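Local atomic coordinates of HcgC (Methanococcus maripaludis S2, PDB entry 5O4J), a protein that catalyses, as an S-adenosylmethionine-dependent C-methyltransferase, the methylation of a pyridinol precursor, probably during biosynthesis of the [Fe]-hydrogenase cofactor. Residues A50-S55 with K219-E224; A45-A50 with Y56-L61; I16-I21 with D183-S188. All coordinates share one frame; numbering follows the deposited sequence.

Interaction 1 (A50-S55 with K219-E224). With SAH (S-adenosyl-L-homocysteine), chain E.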
ATOM      1  N   ALA A  50      29.047  17.024   5.081  1.00 21.16           N
ATOM      2  CA  ALA A  50      28.551  18.127   4.260  1.00 22.60           C
ATOM      3  C   ALA A  50      27.286  17.737   3.505  1.00 24.46           C
ATOM      4  O   ALA A  50      26.374  18.554   3.343  1.00 23.82           O
ATOM      5  CB  ALA A  50      29.635  18.582   3.284  1.00 24.43           C
ATOM      6  N   TYR A  51      27.222  16.499   3.029  1.00 21.49           N
ATOM      7  CA  TYR A  51      26.075  16.014   2.282  1.00 20.65           C
ATOM      8  C   TYR A  51      25.101  15.334   3.242  1.00 20.94           C
ATOM      9  O   TYR A  51      25.561  14.655   4.166  1.00 20.41           O
ATOM     10  CB  TYR A  51      26.554  15.047   1.201  1.00 19.55           C
ATOM     11  CG  TYR A  51      25.474  14.214   0.548  1.00 17.92           C
ATOM     12  CD1 TYR A  51      25.026  13.049   1.140  1.00 18.78           C
ATOM     13  CD2 TYR A  51      24.938  14.574  -0.680  1.00 18.60           C
ATOM     14  CE1 TYR A  51      24.058  12.276   0.554  1.00 22.48           C
ATOM     15  CE2 TYR A  51      23.974  13.797  -1.286  1.00 18.26           C
ATOM     16  CZ  TYR A  51      23.532  12.651  -0.664  1.00 20.53           C
ATOM     17  OH  TYR A  51      22.560  11.877  -1.276  1.00 22.47           O
ATOM     18  N   LEU A  52      23.782  15.502   3.091  1.00 17.98           N
ATOM     19  CA  LEU A  52      23.111  16.410   2.154  1.00 18.93           C
ATOM     20  C   LEU A  52      22.593  17.649   2.898  1.00 18.48           C
ATOM     21  O   LEU A  52      22.540  18.734   2.335  1.00 20.92           O
ATOM     22  CB  LEU A  52      21.968  15.675   1.461  1.00 19.48           C
ATOM     23  CG  LEU A  52      21.085  16.435   0.481  1.00 19.88           C
ATOM     24  CD1 LEU A  52      21.911  17.216  -0.538  1.00 19.89           C
ATOM     25  CD2 LEU A  52      20.134  15.471  -0.235  1.00 20.86           C
ATOM     26  N   SER A  53      22.200  17.488   4.161  1.00 18.15           N
ATOM     27  CA  SER A  53      21.693  18.617   4.942  1.00 19.01           C
ATOM     28  C   SER A  53      22.794  19.420   5.619  1.00 22.04           C
ATOM     29  O   SER A  53      22.522  20.529   6.104  1.00 21.31           O
ATOM     30  CB  SER A  53      20.696  18.147   6.012  1.00 22.06           C
ATOM     31  OG  SER A  53      20.543  16.742   6.037  1.00 30.45           O
ATOM     32  N   GLY A  54      24.015  18.879   5.698  1.00 22.95           N
ATOM     33  CA  GLY A  54      25.078  19.554   6.425  1.00 23.41           C
ATOM     34  C   GLY A  54      25.364  20.959   5.924  1.00 24.70           C
ATOM     35  O   GLY A  54      25.597  21.872   6.716  1.00 25.00           O
ATOM     36  N   SER A  55      25.388  21.141   4.603  1.00 23.29           N
ATOM     37  CA  SER A  55      25.713  22.439   4.026  1.00 27.26           C
ATOM     38  C   SER A  55      24.797  23.533   4.573  1.00 29.14           C
ATOM     39  O   SER A  55      25.263  24.587   5.032  1.00 29.13           O
ATOM     40  CB  SER A  55      25.635  22.352   2.495  1.00 28.43           C
ATOM     41  OG  SER A  55      25.889  23.605   1.905  1.00 40.20           O
ATOM     42  N   LYS A 219      28.207  19.752  -9.045  1.00 25.02           N
ATOM     43  CA  LYS A 219      27.454  20.646  -9.919  1.00 24.15           C
ATOM     44  C   LYS A 219      26.389  19.881 -10.699  1.00 21.32           C
ATOM     45  O   LYS A 219      25.239  20.329 -10.807  1.00 21.74           O
ATOM     46  CB  LYS A 219      28.424  21.360 -10.856  1.00 25.93           C
ATOM     47  CG  LYS A 219      27.784  22.347 -11.807  1.00 39.13           C
ATOM     48  CD  LYS A 219      28.866  22.986 -12.662  1.00 53.70           C
ATOM     49  CE  LYS A 219      28.293  23.890 -13.733  1.00 63.45           C
ATOM     50  NZ  LYS A 219      29.389  24.502 -14.529  1.00 70.14           N
ATOM     51  N   LYS A 220      26.756  18.714 -11.235  1.00 19.84           N
ATOM     52  CA  LYS A 220      25.795  17.850 -11.915  1.00 19.58           C
ATOM     53  C   LYS A 220      24.679  17.416 -10.973  1.00 20.92           C
ATOM     54  O   LYS A 220      23.496  17.410 -11.349  1.00 19.67           O
ATOM     55  CB  LYS A 220      26.536  16.634 -12.485  1.00 21.00           C
ATOM     56  CG  LYS A 220      25.709  15.695 -13.358  1.00 24.89           C
ATOM     57  CD  LYS A 220      26.605  14.581 -13.910  1.00 23.90           C
ATOM     58  CE  LYS A 220      25.824  13.504 -14.646  1.00 25.29           C
ATOM     59  NZ  LYS A 220      25.247  12.477 -13.753  1.00 25.71           N
ATOM     60  N   PHE A 221      25.041  17.054  -9.738  1.00 20.24           N
ATOM     61  CA  PHE A 221      24.055  16.666  -8.731  1.00 19.97           C
ATOM     62  C   PHE A 221      23.037  17.776  -8.511  1.00 21.22           C
ATOM     63  O   PHE A 221      21.828  17.533  -8.487  1.00 20.79           O
ATOM     64  CB  PHE A 221      24.770  16.322  -7.429  1.00 18.85           C
ATOM     65  CG  PHE A 221      23.858  16.223  -6.230  1.00 17.86           C
ATOM     66  CD1 PHE A 221      23.008  15.141  -6.074  1.00 18.13           C
ATOM     67  CD2 PHE A 221      23.894  17.188  -5.244  1.00 18.09           C
ATOM     68  CE1 PHE A 221      22.187  15.035  -4.960  1.00 20.45           C
ATOM     69  CE2 PHE A 221      23.075  17.091  -4.118  1.00 20.50           C
ATOM     70  CZ  PHE A 221      22.217  16.017  -3.981  1.00 20.07           C
ATOM     71  N   LEU A 222      23.515  19.005  -8.317  1.00 20.50           N
ATOM     72  CA  LEU A 222      22.597  20.115  -8.091  1.00 20.15           C
ATOM     73  C   LEU A 222      21.712  20.346  -9.306  1.00 20.85           C
ATOM     74  O   LEU A 222      20.533  20.686  -9.160  1.00 21.86           O
ATOM     75  CB  LEU A 222      23.380  21.372  -7.730  1.00 22.07           C
ATOM     76  CG  LEU A 222      24.219  21.224  -6.456  1.00 25.35           C
ATOM     77  CD1 LEU A 222      25.086  22.453  -6.242  1.00 28.03           C
ATOM     78  CD2 LEU A 222      23.338  20.965  -5.239  1.00 25.12           C
ATOM     79  N   THR A 223      22.261  20.160 -10.514  1.00 20.09           N
ATOM     80  CA  THR A 223      21.452  20.253 -11.726  1.00 20.71           C
ATOM     81  C   THR A 223      20.376  19.183 -11.741  1.00 20.40           C
ATOM     82  O   THR A 223      19.220  19.455 -12.095  1.00 19.44           O
ATOM     83  CB  THR A 223      22.332  20.116 -12.967  1.00 24.07           C
ATOM     84  OG1 THR A 223      23.261  21.202 -13.003  1.00 26.10           O
ATOM     85  CG2 THR A 223      21.486  20.103 -14.248  1.00 26.98           C
ATOM     86  N   GLU A 224      20.740  17.960 -11.351  1.00 18.97           N
ATOM     87  CA  GLU A 224      19.771  16.876 -11.314  1.00 19.08           C
ATOM     88  C   GLU A 224      18.626  17.189 -10.362  1.00 18.23           C
ATOM     89  O   GLU A 224      17.490  16.767 -10.614  1.00 20.66           O
ATOM     90  CB  GLU A 224      20.473  15.576 -10.935  1.00 21.07           C
ATOM     91  CG  GLU A 224      21.300  15.056 -12.092  1.00 21.24           C
ATOM     92  CD  GLU A 224      22.210  13.912 -11.724  1.00 21.16           C
ATOM     93  OE1 GLU A 224      22.373  13.639 -10.514  1.00 18.73           O
ATOM     94  OE2 GLU A 224      22.741  13.276 -12.663  1.00 22.21           O
TER
HETATM   95  N   SAH E 301      22.405  12.259   7.539  1.00 71.85           N
HETATM   96  CA  SAH E 301      22.756  13.053   6.323  1.00 46.63           C
HETATM   97  CB  SAH E 301      23.469  12.155   5.315  1.00 32.27           C
HETATM   98  CG  SAH E 301      24.927  11.920   5.706  1.00 24.54           C
HETATM   99  SD  SAH E 301      25.806  10.996   4.470  1.00 20.90           S
HETATM  100  C   SAH E 301      21.539  13.637   5.666  1.00 32.69           C
HETATM  101  O   SAH E 301      21.686  14.309   4.615  1.00 20.96           O
HETATM  102  OXT SAH E 301      20.438  13.413   6.188  1.00 40.22           O
HETATM  103  C5' SAH E 301      27.440  10.971   5.145  1.00 19.35           C
HETATM  104  C4' SAH E 301      28.206  12.270   4.919  1.00 19.11           C
HETATM  105  O4' SAH E 301      29.268  12.341   5.878  1.00 21.19           O
HETATM  106  C3' SAH E 301      28.877  12.291   3.559  1.00 16.70           C
HETATM  107  O3' SAH E 301      29.036  13.637   3.081  1.00 21.24           O
HETATM  108  C2' SAH E 301      30.203  11.638   3.864  1.00 18.34           C
HETATM  109  O2' SAH E 301      31.233  11.913   2.909  1.00 20.73           O
HETATM  110  C1' SAH E 301      30.532  12.226   5.215  1.00 19.13           C
HETATM  111  N9  SAH E 301      31.379  11.367   6.056  1.00 19.73           N
HETATM  112  C8  SAH E 301      31.306  10.022   6.176  1.00 20.04           C
HETATM  113  N7  SAH E 301      32.229   9.594   7.075  1.00 23.17           N
HETATM  114  C5  SAH E 301      32.872  10.683   7.540  1.00 22.06           C
HETATM  115  C6  SAH E 301      33.949  10.946   8.513  1.00 25.84           C
HETATM  116  N6  SAH E 301      34.531   9.921   9.175  1.00 29.56           N
HETATM  117  N1  SAH E 301      34.325  12.226   8.702  1.00 25.34           N
HETATM  118  C2  SAH E 301      33.749  13.252   8.057  1.00 29.62           C
HETATM  119  N3  SAH E 301      32.767  13.092   7.154  1.00 26.19           N
HETATM  120  C4  SAH E 301      32.306  11.849   6.870  1.00 20.65           C
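The S-adenosyl-L-homocysteine (SAH) pocket is lined here by the loop joining strand 42-48 to helix 54-60, where Y51 and L52 meet F221 of helix 218-225. F221 has CG anti to its own nitrogen (chi1 166°), which carries the ring off the helix until CZ lies 3.7 Å from L52 CD1. The same CZ is 3.9 Å from Y51 CE2, at the edge of the tyrosine ring. The two ring planes are inclined at 57°, an oblique aromatic contact. A cis peptide precedes L52, and L52 CB sits 3.7 Å above the plane of the Y51 ring, over its centre. Past this turn the backbone grips the ligand: L52 N donates to SAH O at 2.9 Å, and S53 N reaches the same SAH O at 3.3 Å. A weaker bond of 3.4 Å runs from Y51 N to SAH O3'. D72 OD1 and T177 N also hydrogen-bond to SAH. A flat aromatic side chain suits the buried place of F221, whose tip meets Y51 and L52 while F208 and V212 also pack on it. The chemistry implies a division of labour: main-chain N-H groups hold the carboxylate, the Y51 ring edge meets SAH SD, and F221 backs Y51 and L52.

Interaction 2 (A45-A50 with Y56-L61); sequences AIVFGA and YIAYSL
V47, A45, A58 and L61, the residues that touch here, bring no flat side chain to the interface, so there are no ring faces or edges to assign and the contact is made by methyl groups. It joins strand 42-48 to helix 54-60, the first two elements of a beta-alpha-beta unit completed by strand 65-72, consistent with the Rossmann-like fold of the family's clan. V47, whose beta branching suits a strand, stands with CG1 anti to its nitrogen (chi1 179°), which leaves CG2 as the branch that meets the helix. CG2 of V47 lies 3.7 Å from L61 CD1 and, at longer range, 4.3 Å from A58 CB. L61 CD1 also comes to 4.1 Å from A45 CB, so one leucine methyl spans two residues that strand alternation turns to the same side. The small A58 suits the place where the backbones come close, its CA being 6.6 Å from that of V47, whereas L61 at the end of the segment bridges a wider gap. Just before L61, S60 OG donates to I57 O at 2.7 Å, tying its side chain back to the helix backbone. The A45-V47 backbone is hydrogen-bonded to strands 65-72 and 108-111. The sheet therefore takes up the polar main chain, and what faces the helix is hydrocarbon, held by dispersion and the burial of apolar surface.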
ATOM      1  N   ALA A  45      31.939  26.243  15.836  1.00 31.31           N
ATOM      2  CA  ALA A  45      31.121  25.069  15.585  1.00 28.18           C
ATOM      3  C   ALA A  45      31.791  24.219  14.520  1.00 27.37           C
ATOM      4  O   ALA A  45      32.263  24.743  13.507  1.00 31.27           O
ATOM      5  CB  ALA A  45      29.714  25.459  15.133  1.00 31.12           C
ATOM      6  N   ILE A  46      31.846  22.913  14.757  1.00 25.92           N
ATOM      7  CA  ILE A  46      32.335  21.959  13.769  1.00 26.56           C
ATOM      8  C   ILE A  46      31.198  21.008  13.427  1.00 27.33           C
ATOM      9  O   ILE A  46      30.591  20.405  14.320  1.00 26.46           O
ATOM     10  CB  ILE A  46      33.575  21.199  14.269  1.00 31.88           C
ATOM     11  CG1 ILE A  46      34.742  22.185  14.368  1.00 37.51           C
ATOM     12  CG2 ILE A  46      33.912  20.037  13.324  1.00 32.55           C
ATOM     13  CD1 ILE A  46      36.099  21.568  14.633  1.00 42.48           C
ATOM     14  N   VAL A  47      30.901  20.903  12.137  1.00 27.37           N
ATOM     15  CA  VAL A  47      29.837  20.057  11.616  1.00 25.09           C
ATOM     16  C   VAL A  47      30.485  18.986  10.750  1.00 28.13           C
ATOM     17  O   VAL A  47      31.177  19.309   9.775  1.00 30.86           O
ATOM     18  CB  VAL A  47      28.820  20.874  10.806  1.00 25.37           C
ATOM     19  CG1 VAL A  47      27.728  19.973  10.237  1.00 28.01           C
ATOM     20  CG2 VAL A  47      28.236  21.984  11.663  1.00 26.55           C
ATOM     21  N   PHE A  48      30.264  17.720  11.106  1.00 23.58           N
ATOM     22  CA  PHE A  48      30.761  16.592  10.324  1.00 23.82           C
ATOM     23  C   PHE A  48      29.677  16.138   9.352  1.00 22.96           C
ATOM     24  O   PHE A  48      28.551  15.835   9.767  1.00 22.59           O
ATOM     25  CB  PHE A  48      31.173  15.428  11.227  1.00 23.99           C
ATOM     26  CG  PHE A  48      32.380  15.704  12.069  1.00 27.30           C
ATOM     27  CD1 PHE A  48      33.651  15.468  11.583  1.00 26.07           C
ATOM     28  CD2 PHE A  48      32.238  16.185  13.359  1.00 28.52           C
ATOM     29  CE1 PHE A  48      34.765  15.721  12.358  1.00 27.53           C
ATOM     30  CE2 PHE A  48      33.349  16.436  14.139  1.00 27.83           C
ATOM     31  CZ  PHE A  48      34.609  16.200  13.642  1.00 28.20           C
ATOM     32  N   GLY A  49      30.019  16.090   8.063  1.00 22.09           N
ATOM     33  CA  GLY A  49      29.115  15.603   7.042  1.00 19.98           C
ATOM     34  C   GLY A  49      28.471  16.717   6.242  1.00 20.39           C
ATOM     35  O   GLY A  49      27.476  17.302   6.671  1.00 20.91           O
ATOM     36  N   ALA A  50      29.047  17.024   5.081  1.00 21.16           N
ATOM     37  CA  ALA A  50      28.551  18.127   4.260  1.00 22.60           C
ATOM     38  C   ALA A  50      27.286  17.737   3.505  1.00 24.46           C
ATOM     39  O   ALA A  50      26.374  18.554   3.343  1.00 23.82           O
ATOM     40  CB  ALA A  50      29.635  18.582   3.284  1.00 24.43           C
ATOM     41  N   TYR A  56      23.483  23.302   4.529  1.00 22.46           N
ATOM     42  CA  TYR A  56      22.554  24.319   5.010  1.00 23.46           C
ATOM     43  C   TYR A  56      22.568  24.420   6.529  1.00 23.96           C
ATOM     44  O   TYR A  56      22.469  25.520   7.085  1.00 24.01           O
ATOM     45  CB  TYR A  56      21.131  24.039   4.535  1.00 22.89           C
ATOM     46  CG  TYR A  56      20.224  25.134   5.023  1.00 25.13           C
ATOM     47  CD1 TYR A  56      20.284  26.399   4.466  1.00 31.41           C
ATOM     48  CD2 TYR A  56      19.348  24.924   6.076  1.00 25.90           C
ATOM     49  CE1 TYR A  56      19.483  27.424   4.931  1.00 36.51           C
ATOM     50  CE2 TYR A  56      18.539  25.944   6.547  1.00 31.22           C
ATOM     51  CZ  TYR A  56      18.609  27.191   5.969  1.00 38.32           C
ATOM     52  OH  TYR A  56      17.810  28.215   6.430  1.00 42.81           O
ATOM     53  N   ILE A  57      22.674  23.291   7.221  1.00 23.46           N
ATOM     54  CA  ILE A  57      22.719  23.339   8.680  1.00 22.65           C
ATOM     55  C   ILE A  57      23.899  24.184   9.140  1.00 25.49           C
ATOM     56  O   ILE A  57      23.773  25.028  10.037  1.00 23.84           O
ATOM     57  CB  ILE A  57      22.757  21.918   9.261  1.00 21.82           C
ATOM     58  CG1 ILE A  57      21.373  21.293   9.134  1.00 21.95           C
ATOM     59  CG2 ILE A  57      23.221  21.923  10.718  1.00 22.10           C
ATOM     60  CD1 ILE A  57      21.320  19.822   9.440  1.00 19.82           C
ATOM     61  N   ALA A  58      25.065  23.971   8.531  1.00 26.24           N
ATOM     62  CA  ALA A  58      26.225  24.792   8.863  1.00 30.48           C
ATOM     63  C   ALA A  58      25.955  26.265   8.580  1.00 30.83           C
ATOM     64  O   ALA A  58      26.299  27.135   9.390  1.00 28.51           O
ATOM     65  CB  ALA A  58      27.445  24.312   8.080  1.00 31.29           C
ATOM     66  N   TYR A  59      25.343  26.569   7.435  1.00 28.85           N
ATOM     67  CA  TYR A  59      24.997  27.954   7.132  1.00 30.76           C
ATOM     68  C   TYR A  59      24.073  28.532   8.201  1.00 29.14           C
ATOM     69  O   TYR A  59      24.230  29.688   8.609  1.00 31.94           O
ATOM     70  CB  TYR A  59      24.350  28.059   5.751  1.00 35.92           C
ATOM     71  CG  TYR A  59      24.175  29.489   5.315  1.00 47.30           C
ATOM     72  CD1 TYR A  59      25.265  30.196   4.821  1.00 57.23           C
ATOM     73  CD2 TYR A  59      22.955  30.140   5.400  1.00 50.99           C
ATOM     74  CE1 TYR A  59      25.151  31.503   4.419  1.00 60.53           C
ATOM     75  CE2 TYR A  59      22.828  31.464   4.996  1.00 56.20           C
ATOM     76  CZ  TYR A  59      23.934  32.135   4.506  1.00 63.13           C
ATOM     77  OH  TYR A  59      23.836  33.447   4.100  1.00 72.47           O
ATOM     78  N   SER A  60      23.090  27.749   8.648  1.00 26.35           N
ATOM     79  CA  SER A  60      22.127  28.232   9.636  1.00 23.78           C
ATOM     80  C   SER A  60      22.778  28.539  10.977  1.00 25.45           C
ATOM     81  O   SER A  60      22.169  29.230  11.800  1.00 28.07           O
ATOM     82  CB  SER A  60      21.003  27.211   9.842  1.00 25.39           C
ATOM     83  OG  SER A  60      21.420  26.102  10.628  1.00 25.42           O
ATOM     84  N   LEU A  61      23.987  28.036  11.225  1.00 24.06           N
ATOM     85  CA  LEU A  61      24.675  28.296  12.485  1.00 24.31           C
ATOM     86  C   LEU A  61      25.420  29.626  12.494  1.00 27.68           C
ATOM     87  O   LEU A  61      25.832  30.078  13.567  1.00 28.57           O
ATOM     88  CB  LEU A  61      25.675  27.176  12.774  1.00 25.71           C
ATOM     89  CG  LEU A  61      25.099  25.775  12.966  1.00 26.53           C
ATOM     90  CD1 LEU A  61      26.244  24.791  13.027  1.00 26.82           C
ATOM     91  CD2 LEU A  61      24.238  25.692  14.222  1.00 25.54           C
TER

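Interaction 3 (I16-I21 with D183-S188); sequences IKIKDI and DIIMDS
Helix-helix packing joins the start of helix 18-37 to helix 177-193 through four isoleucines: I18 and I21 on one side, I184 and I185 on the other. I21 does most of the work, because beta branching gives it two apolar arms. Its CG1 lies beside the backbone nitrogen (chi1 -51°), which puts CG2 anti to that nitrogen; CG2 lies 3.8 Å from I184 CD1. The other arm extends to CD1, which is 3.7 Å from I185 CG1. The side chains of I21 and I184 slide past one another in opposite directions, and I21 and I185 meet at a slant, so I21 straddles two successive residues of the partner helix. I18 adds a looser touch, its CG1 being 4.3 Å from I185 CD1. A229 and I250 pack against I21 too, while M186 on helix 177-193 packs against M186 of the second subunit. At the N-cap of helix 18-37, K17 N donates to D20 OD2 at 2.8 Å. This is half of a capping box; the reciprocal half is not possible, because a lysine side chain offers no acceptor. An aspartate suits this place, since its carboxylate reaches back to the helix start. In the partner helix I184 O accepts twice, from S188 N at 3.0 Å and from S188 OG at 2.7 Å, the two donors arriving from opposite faces of the carbonyl plane.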
ATOM      1  N   ILE A  16       6.662  21.612  -7.927  1.00 20.79           N
ATOM      2  CA  ILE A  16       7.634  21.259  -6.900  1.00 20.15           C
ATOM      3  C   ILE A  16       8.765  20.454  -7.529  1.00 20.05           C
ATOM      4  O   ILE A  16       8.529  19.429  -8.177  1.00 19.60           O
ATOM      5  CB  ILE A  16       6.942  20.488  -5.766  1.00 21.17           C
ATOM      6  CG1 ILE A  16       6.111  21.453  -4.914  1.00 24.52           C
ATOM      7  CG2 ILE A  16       7.952  19.719  -4.891  1.00 22.70           C
ATOM      8  CD1 ILE A  16       5.029  20.766  -4.121  1.00 23.24           C
ATOM      9  N   LYS A  17       9.997  20.922  -7.337  1.00 18.70           N
ATOM     10  CA  LYS A  17      11.191  20.254  -7.828  1.00 18.20           C
ATOM     11  C   LYS A  17      11.813  19.409  -6.726  1.00 17.96           C
ATOM     12  O   LYS A  17      11.557  19.603  -5.537  1.00 18.22           O
ATOM     13  CB  LYS A  17      12.221  21.266  -8.329  1.00 19.55           C
ATOM     14  CG  LYS A  17      11.799  22.048  -9.570  1.00 28.36           C
ATOM     15  CD  LYS A  17      12.784  23.185  -9.809  1.00 36.72           C
ATOM     16  CE  LYS A  17      12.549  23.878 -11.146  1.00 40.69           C
ATOM     17  NZ  LYS A  17      13.492  25.014 -11.308  1.00 39.23           N
ATOM     18  N   ILE A  18      12.662  18.468  -7.137  1.00 18.08           N
ATOM     19  CA  ILE A  18      13.355  17.653  -6.146  1.00 17.27           C
ATOM     20  C   ILE A  18      14.103  18.547  -5.161  1.00 17.24           C
ATOM     21  O   ILE A  18      14.069  18.320  -3.941  1.00 17.09           O
ATOM     22  CB  ILE A  18      14.298  16.650  -6.840  1.00 18.55           C
ATOM     23  CG1 ILE A  18      13.524  15.770  -7.835  1.00 22.78           C
ATOM     24  CG2 ILE A  18      14.934  15.731  -5.814  1.00 18.20           C
ATOM     25  CD1 ILE A  18      14.397  15.200  -8.911  1.00 33.92           C
ATOM     26  N   LYS A  19      14.757  19.605  -5.665  1.00 19.63           N
ATOM     27  CA  LYS A  19      15.514  20.493  -4.789  1.00 19.79           C
ATOM     28  C   LYS A  19      14.613  21.179  -3.767  1.00 18.75           C
ATOM     29  O   LYS A  19      15.072  21.532  -2.674  1.00 21.49           O
ATOM     30  CB  LYS A  19      16.273  21.540  -5.604  1.00 24.70           C
ATOM     31  CG  LYS A  19      15.416  22.533  -6.381  1.00 27.79           C
ATOM     32  CD  LYS A  19      16.306  23.596  -7.023  1.00 34.03           C
ATOM     33  CE  LYS A  19      15.497  24.647  -7.766  1.00 40.64           C
ATOM     34  NZ  LYS A  19      16.384  25.680  -8.384  1.00 41.75           N
ATOM     35  N   ASP A  20      13.339  21.397  -4.109  1.00 16.93           N
ATOM     36  CA  ASP A  20      12.403  22.024  -3.183  1.00 18.54           C
ATOM     37  C   ASP A  20      12.082  21.105  -2.014  1.00 20.21           C
ATOM     38  O   ASP A  20      11.913  21.568  -0.883  1.00 21.16           O
ATOM     39  CB  ASP A  20      11.111  22.414  -3.913  1.00 19.90           C
ATOM     40  CG  ASP A  20      11.335  23.419  -5.023  1.00 22.80           C
ATOM     41  OD1 ASP A  20      12.188  24.316  -4.871  1.00 27.94           O
ATOM     42  OD2 ASP A  20      10.645  23.319  -6.064  1.00 22.90           O
ATOM     43  N   ILE A  21      11.950  19.804  -2.281  1.00 19.63           N
ATOM     44  CA  ILE A  21      11.727  18.831  -1.215  1.00 18.36           C
ATOM     45  C   ILE A  21      12.968  18.713  -0.348  1.00 18.24           C
ATOM     46  O   ILE A  21      12.881  18.644   0.884  1.00 19.42           O
ATOM     47  CB  ILE A  21      11.325  17.471  -1.816  1.00 16.75           C
ATOM     48  CG1 ILE A  21      10.177  17.645  -2.812  1.00 17.28           C
ATOM     49  CG2 ILE A  21      10.939  16.505  -0.708  1.00 17.32           C
ATOM     50  CD1 ILE A  21       9.739  16.365  -3.506  1.00 18.52           C
ATOM     51  N   ASP A 183      11.169   8.784  -0.426  1.00 15.11           N
ATOM     52  CA  ASP A 183       9.929   8.215   0.085  1.00 15.50           C
ATOM     53  C   ASP A 183       8.759   9.185  -0.068  1.00 14.74           C
ATOM     54  O   ASP A 183       7.630   8.765  -0.335  1.00 15.32           O
ATOM     55  CB  ASP A 183      10.124   7.805   1.538  1.00 16.80           C
ATOM     56  CG  ASP A 183      11.010   6.593   1.688  1.00 19.91           C
ATOM     57  OD1 ASP A 183      11.311   5.904   0.684  1.00 21.05           O
ATOM     58  OD2 ASP A 183      11.407   6.313   2.838  1.00 17.89           O
ATOM     59  N   ILE A 184       9.005  10.484   0.123  1.00 14.91           N
ATOM     60  CA  ILE A 184       7.988  11.495  -0.142  1.00 17.13           C
ATOM     61  C   ILE A 184       7.501  11.376  -1.575  1.00 16.12           C
ATOM     62  O   ILE A 184       6.294  11.383  -1.852  1.00 17.15           O
ATOM     63  CB  ILE A 184       8.550  12.900   0.145  1.00 17.54           C
ATOM     64  CG1 ILE A 184       8.678  13.119   1.650  1.00 16.28           C
ATOM     65  CG2 ILE A 184       7.667  13.998  -0.473  1.00 18.33           C
ATOM     66  CD1 ILE A 184       9.583  14.285   2.020  1.00 18.34           C
ATOM     67  N   ILE A 185       8.438  11.273  -2.513  1.00 16.37           N
ATOM     68  CA  ILE A 185       8.055  11.209  -3.913  1.00 15.60           C
ATOM     69  C   ILE A 185       7.319   9.904  -4.214  1.00 15.40           C
ATOM     70  O   ILE A 185       6.295   9.905  -4.908  1.00 16.31           O
ATOM     71  CB  ILE A 185       9.298  11.415  -4.805  1.00 16.68           C
ATOM     72  CG1 ILE A 185       9.775  12.868  -4.674  1.00 19.36           C
ATOM     73  CG2 ILE A 185       8.973  11.087  -6.254  1.00 17.74           C
ATOM     74  CD1 ILE A 185      11.121  13.173  -5.321  1.00 19.80           C
ATOM     75  N   MET A 186       7.816   8.773  -3.690  1.00 16.16           N
ATOM     76  CA  MET A 186       7.183   7.484  -3.963  1.00 18.30           C
ATOM     77  C   MET A 186       5.767   7.424  -3.399  1.00 19.52           C
ATOM     78  O   MET A 186       4.834   6.978  -4.083  1.00 18.33           O
ATOM     79  CB  MET A 186       8.038   6.358  -3.387  1.00 19.05           C
ATOM     80  CG  MET A 186       9.365   6.173  -4.087  1.00 20.31           C
ATOM     81  SD  MET A 186       9.227   5.698  -5.825  1.00 21.30           S
ATOM     82  CE  MET A 186       8.721   3.997  -5.615  1.00 23.69           C
ATOM     83  N   ASP A 187       5.580   7.864  -2.148  1.00 18.25           N
ATOM     84  CA  ASP A 187       4.242   7.855  -1.574  1.00 19.13           C
ATOM     85  C   ASP A 187       3.325   8.808  -2.340  1.00 19.25           C
ATOM     86  O   ASP A 187       2.148   8.510  -2.557  1.00 19.27           O
ATOM     87  CB  ASP A 187       4.295   8.226  -0.087  1.00 21.74           C
ATOM     88  CG  ASP A 187       4.695   7.050   0.802  1.00 25.07           C
ATOM     89  OD1 ASP A 187       4.713   5.909   0.309  1.00 26.83           O
ATOM     90  OD2 ASP A 187       4.976   7.265   2.002  1.00 21.74           O
ATOM     91  N   SER A 188       3.859   9.946  -2.783  1.00 17.36           N
ATOM     92  CA  SER A 188       3.061  10.875  -3.574  1.00 16.32           C
ATOM     93  C   SER A 188       2.621  10.239  -4.885  1.00 18.02           C
ATOM     94  O   SER A 188       1.455  10.350  -5.269  1.00 16.48           O
ATOM     95  CB  SER A 188       3.848  12.157  -3.836  1.00 17.12           C
ATOM     96  OG  SER A 188       4.120  12.852  -2.637  1.00 18.19           O
TER

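Overall arrangement
Interactions 1 and 2 share A50 and helix 54-60, their centres about 14 Å apart: the strand and helix packed in interaction 2 bracket the loop that binds SAH in interaction 1. V47 itself is about 9 Å, side chain to ligand, from SAH. Interaction 3 lies about 15 Å, centre to centre, from interaction 1 and touches it where I18 CD1 packs 3.9 Å from E224 O. Its I184 side chain is about 12 Å from SAH, but helix 177-193 begins with T177, which binds the ligand. Interactions 2 and 3 do not touch; their centres are about 23 Å apart, on opposite sides of the chain's centre.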